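Long-range contact in cytochrome c2 (Blastochloris viridis, PDB 1IO3), which carries electrons on a covalently bound heme c to the oxidised bacteriochlorophyll of photosynthesis in purple non-sulfur bacteria: residues D49-S54 against P75-I80. Residues are numbered along the deposited sequence; the frame is centred on the assembly and turned at random.
Sequences DANKNS and PGTKMI. With HEC (heme c), chain B.
The methyl of A50 lies over one face of the G76-T77 peptide, its CB 3.8 Å from G76 C. It also meets the preceding carbonyl, with A50 CB 3.2 Å from P75 O. A second flat group, a heme propionate carboxylate, is sandwiched between the segments: N51 CB faces one side, 3.7 Å from heme CGD, while the K78 chain lies over the other, K78 CB being 3.8 Å from the same carbon. Two donors converge on propionate O1D: T77 OG1, at 2.8 Å, lies slightly to the N51 side of the carboxylate plane, and the backbone N of K78, whose N-H points almost straight at O1D (168°), well to the K78 side. The T77 hydroxyl stands anti to its own backbone N (chi1 -173°), which brings it within reach of the propionate and, through a weak bond, of M79 N. Two bonds on one oxygen probably help to hold the loop just before the ligand, and M79 SD reaches the iron at 2.1 Å. H17 supplies the other axial ligand, and Y66 and I67 of helix 60-68 pack on M79. His-Met ligation of a heme whose propionate is bound by the methionine loop is characteristic of the heme crevice of class I cytochromes c.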
ATOM      1  N   ASP A  49       1.005   5.930 -15.690  1.00 18.42           N
ATOM      2  CA  ASP A  49       0.918   4.815 -16.626  1.00 18.67           C
ATOM      3  C   ASP A  49       1.748   3.690 -16.006  1.00 17.30           C
ATOM      4  O   ASP A  49       1.344   2.530 -16.011  1.00 18.99           O
ATOM      5  CB  ASP A  49       1.509   5.209 -17.991  1.00 20.01           C
ATOM      6  CG  ASP A  49       0.487   5.858 -18.916  1.00 18.61           C
ATOM      7  OD1 ASP A  49      -0.715   5.849 -18.599  1.00 21.72           O
ATOM      8  OD2 ASP A  49       0.892   6.381 -19.968  1.00 23.51           O
ATOM      9  N   ALA A  50       2.908   4.058 -15.471  1.00 14.55           N
ATOM     10  CA  ALA A  50       3.826   3.121 -14.827  1.00 14.15           C
ATOM     11  C   ALA A  50       3.122   2.198 -13.845  1.00 15.47           C
ATOM     12  O   ALA A  50       3.391   1.005 -13.799  1.00 16.28           O
ATOM     13  CB  ALA A  50       4.911   3.890 -14.102  1.00 15.36           C
ATOM     14  N   ASN A  51       2.225   2.761 -13.049  1.00 16.42           N
ATOM     15  CA  ASN A  51       1.489   1.994 -12.050  1.00 18.45           C
ATOM     16  C   ASN A  51       0.304   1.265 -12.668  1.00 19.83           C
ATOM     17  O   ASN A  51       0.104   0.074 -12.467  1.00 21.30           O
ATOM     18  CB  ASN A  51       0.983   2.946 -10.962  1.00 20.69           C
ATOM     19  CG  ASN A  51       0.400   2.224  -9.770  1.00 23.07           C
ATOM     20  OD1 ASN A  51      -0.467   1.362  -9.908  1.00 25.80           O
ATOM     21  ND2 ASN A  51       0.866   2.586  -8.579  1.00 24.54           N
ATOM     22  N   LYS A  52      -0.477   2.016 -13.431  1.00 20.41           N
ATOM     23  CA  LYS A  52      -1.686   1.534 -14.086  1.00 20.92           C
ATOM     24  C   LYS A  52      -1.501   0.373 -15.052  1.00 18.94           C
ATOM     25  O   LYS A  52      -2.328  -0.523 -15.102  1.00 19.20           O
ATOM     26  CB  LYS A  52      -2.318   2.705 -14.826  1.00 21.56           C
ATOM     27  CG  LYS A  52      -3.644   2.439 -15.462  1.00 25.67           C
ATOM     28  CD  LYS A  52      -4.236   3.757 -15.940  1.00 30.77           C
ATOM     29  CE  LYS A  52      -3.248   4.532 -16.807  1.00 34.16           C
ATOM     30  NZ  LYS A  52      -3.201   5.991 -16.481  1.00 35.28           N
ATOM     31  N   ASN A  53      -0.426   0.394 -15.826  1.00 17.67           N
ATOM     32  CA  ASN A  53      -0.188  -0.660 -16.802  1.00 17.77           C
ATOM     33  C   ASN A  53       0.865  -1.675 -16.386  1.00 18.98           C
ATOM     34  O   ASN A  53       1.325  -2.460 -17.212  1.00 20.61           O
ATOM     35  CB  ASN A  53       0.216  -0.031 -18.135  1.00 13.30           C
ATOM     36  CG  ASN A  53      -0.803   0.966 -18.635  1.00 13.59           C
ATOM     37  OD1 ASN A  53      -2.003   0.779 -18.460  1.00 16.03           O
ATOM     38  ND2 ASN A  53      -0.332   2.037 -19.262  1.00 14.95           N
ATOM     39  N   SER A  54       1.242  -1.672 -15.113  1.00 18.32           N
ATOM     40  CA  SER A  54       2.278  -2.593 -14.642  1.00 18.93           C
ATOM     41  C   SER A  54       1.928  -4.080 -14.662  1.00 18.67           C
ATOM     42  O   SER A  54       2.824  -4.917 -14.729  1.00 18.90           O
ATOM     43  CB  SER A  54       2.716  -2.211 -13.228  1.00 18.01           C
ATOM     44  OG  SER A  54       1.662  -2.435 -12.314  1.00 19.26           O
ATOM     45  N   PRO A  75       9.313   1.504 -12.199  1.00 23.16           N
ATOM     46  CA  PRO A  75      10.006   2.715 -12.655  1.00 24.04           C
ATOM     47  C   PRO A  75       9.052   3.794 -13.199  1.00 25.29           C
ATOM     48  O   PRO A  75       8.134   3.517 -13.962  1.00 22.64           O
ATOM     49  CB  PRO A  75      10.988   2.207 -13.716  1.00 23.64           C
ATOM     50  CG  PRO A  75      10.602   0.807 -14.015  1.00 22.61           C
ATOM     51  CD  PRO A  75       9.817   0.284 -12.852  1.00 23.29           C
ATOM     52  N   GLY A  76       9.281   5.037 -12.793  1.00 27.75           N
ATOM     53  CA  GLY A  76       8.433   6.121 -13.250  1.00 29.21           C
ATOM     54  C   GLY A  76       7.213   6.364 -12.379  1.00 30.44           C
ATOM     55  O   GLY A  76       6.411   7.246 -12.669  1.00 32.25           O
ATOM     56  N   THR A  77       7.057   5.585 -11.314  1.00 29.62           N
ATOM     57  CA  THR A  77       5.914   5.758 -10.427  1.00 28.73           C
ATOM     58  C   THR A  77       5.922   7.129  -9.754  1.00 28.75           C
ATOM     59  O   THR A  77       6.987   7.696  -9.510  1.00 29.35           O
ATOM     60  CB  THR A  77       5.877   4.669  -9.330  1.00 27.74           C
ATOM     61  OG1 THR A  77       4.653   4.781  -8.600  1.00 24.32           O
ATOM     62  CG2 THR A  77       7.045   4.824  -8.367  1.00 23.30           C
ATOM     63  N   LYS A  78       4.729   7.647  -9.464  1.00 28.42           N
ATOM     64  CA  LYS A  78       4.563   8.949  -8.809  1.00 28.62           C
ATOM     65  C   LYS A  78       4.805   8.878  -7.297  1.00 26.66           C
ATOM     66  O   LYS A  78       4.889   9.908  -6.624  1.00 26.44           O
ATOM     67  CB  LYS A  78       3.146   9.480  -9.022  1.00 28.67           C
ATOM     68  CG  LYS A  78       2.807   9.928 -10.422  1.00 32.10           C
ATOM     69  CD  LYS A  78       1.289  10.010 -10.547  1.00 36.30           C
ATOM     70  CE  LYS A  78       0.851  10.909 -11.690  1.00 38.87           C
ATOM     71  NZ  LYS A  78      -0.598  11.255 -11.534  1.00 42.56           N
ATOM     72  N   MET A  79       4.883   7.662  -6.767  1.00 25.49           N
ATOM     73  CA  MET A  79       5.107   7.467  -5.340  1.00 25.50           C
ATOM     74  C   MET A  79       6.585   7.660  -5.055  1.00 26.10           C
ATOM     75  O   MET A  79       7.328   6.681  -4.927  1.00 27.88           O
ATOM     76  CB  MET A  79       4.672   6.055  -4.908  1.00 23.01           C
ATOM     77  CG  MET A  79       5.001   5.704  -3.451  1.00 19.58           C
ATOM     78  SD  MET A  79       3.920   4.458  -2.644  1.00 19.47           S
ATOM     79  CE  MET A  79       5.184   3.520  -1.777  1.00 17.35           C
ATOM     80  N   ILE A  80       7.021   8.915  -4.994  1.00 23.89           N
ATOM     81  CA  ILE A  80       8.420   9.189  -4.707  1.00 22.49           C
ATOM     82  C   ILE A  80       8.496   9.053  -3.198  1.00 24.24           C
ATOM     83  O   ILE A  80       8.139   9.955  -2.434  1.00 22.81           O
ATOM     84  CB  ILE A  80       8.847  10.581  -5.198  1.00 24.79           C
ATOM     85  CG1 ILE A  80       8.711  10.639  -6.732  1.00 27.46           C
ATOM     86  CG2 ILE A  80      10.308  10.829  -4.860  1.00 21.41           C
ATOM     87  CD1 ILE A  80       8.623  12.056  -7.306  1.00 31.10           C
TER
HETATM   88 FE   HEC B 108       2.086   4.884  -1.638  1.00 14.31          FE
HETATM   89  CHA HEC B 108       0.738   4.089  -4.633  1.00 13.19           C
HETATM   90  CHB HEC B 108       1.698   1.704  -0.597  1.00 13.82           C
HETATM   91  CHC HEC B 108       3.785   5.611   1.239  1.00 14.67           C
HETATM   92  CHD HEC B 108       2.093   8.167  -2.504  1.00 12.83           C
HETATM   93  NA  HEC B 108       1.536   3.216  -2.500  1.00 15.08           N
HETATM   94  C1A HEC B 108       0.999   3.045  -3.766  1.00 13.74           C
HETATM   95  C2A HEC B 108       0.643   1.648  -4.020  1.00 12.92           C
HETATM   96  C3A HEC B 108       0.946   0.983  -2.872  1.00 14.13           C
HETATM   97  C4A HEC B 108       1.415   1.976  -1.918  1.00 15.88           C
HETATM   98  CMA HEC B 108       0.756  -0.515  -2.587  1.00 13.33           C
HETATM   99  CAA HEC B 108      -0.022   1.033  -5.274  1.00 14.36           C
HETATM  100  CBA HEC B 108      -1.528   1.258  -5.216  1.00 13.97           C
HETATM  101  CGA HEC B 108      -2.310   0.588  -6.340  1.00 13.52           C
HETATM  102  O1A HEC B 108      -1.703   0.011  -7.266  1.00 14.50           O
HETATM  103  O2A HEC B 108      -3.549   0.658  -6.284  1.00 16.90           O
HETATM  104  NB  HEC B 108       2.613   3.864  -0.003  1.00 14.53           N
HETATM  105  C1B HEC B 108       2.277   2.562   0.300  1.00 14.62           C
HETATM  106  C2B HEC B 108       2.736   2.172   1.610  1.00 14.93           C
HETATM  107  C3B HEC B 108       3.410   3.257   2.113  1.00 15.11           C
HETATM  108  C4B HEC B 108       3.325   4.307   1.100  1.00 15.92           C
HETATM  109  CMB HEC B 108       2.496   0.817   2.276  1.00 11.78           C
HETATM  110  CAB HEC B 108       4.113   3.547   3.448  1.00 12.46           C
HETATM  111  CBB HEC B 108       5.249   2.562   3.634  1.00 11.36           C
HETATM  112  NC  HEC B 108       2.806   6.560  -0.778  1.00 15.70           N
HETATM  113  C1C HEC B 108       3.530   6.672   0.410  1.00 15.35           C
HETATM  114  C2C HEC B 108       3.900   8.037   0.686  1.00 14.16           C
HETATM  115  C3C HEC B 108       3.347   8.756  -0.343  1.00 14.54           C
HETATM  116  C4C HEC B 108       2.690   7.837  -1.275  1.00 16.01           C
HETATM  117  CMC HEC B 108       4.763   8.570   1.838  1.00 12.56           C
HETATM  118  CAC HEC B 108       3.228  10.259  -0.629  1.00 14.58           C
HETATM  119  CBC HEC B 108       4.497  11.088  -0.448  1.00 10.06           C
HETATM  120  ND  HEC B 108       1.445   5.938  -3.240  1.00 15.71           N
HETATM  121  C1D HEC B 108       1.557   7.315  -3.441  1.00 14.06           C
HETATM  122  C2D HEC B 108       1.147   7.663  -4.804  1.00 13.71           C
HETATM  123  C3D HEC B 108       0.664   6.513  -5.375  1.00 12.53           C
HETATM  124  C4D HEC B 108       0.923   5.438  -4.421  1.00 12.22           C
HETATM  125  CMD HEC B 108       1.254   9.003  -5.505  1.00  9.08           C
HETATM  126  CAD HEC B 108       0.263   6.380  -6.831  1.00 13.20           C
HETATM  127  CBD HEC B 108       1.563   6.150  -7.592  1.00 12.41           C
HETATM  128  CGD HEC B 108       1.381   6.146  -9.095  1.00 14.50           C
HETATM  129  O1D HEC B 108       2.388   5.956  -9.821  1.00 13.59           O
HETATM  130  O2D HEC B 108       0.230   6.334  -9.547  1.00 16.93           O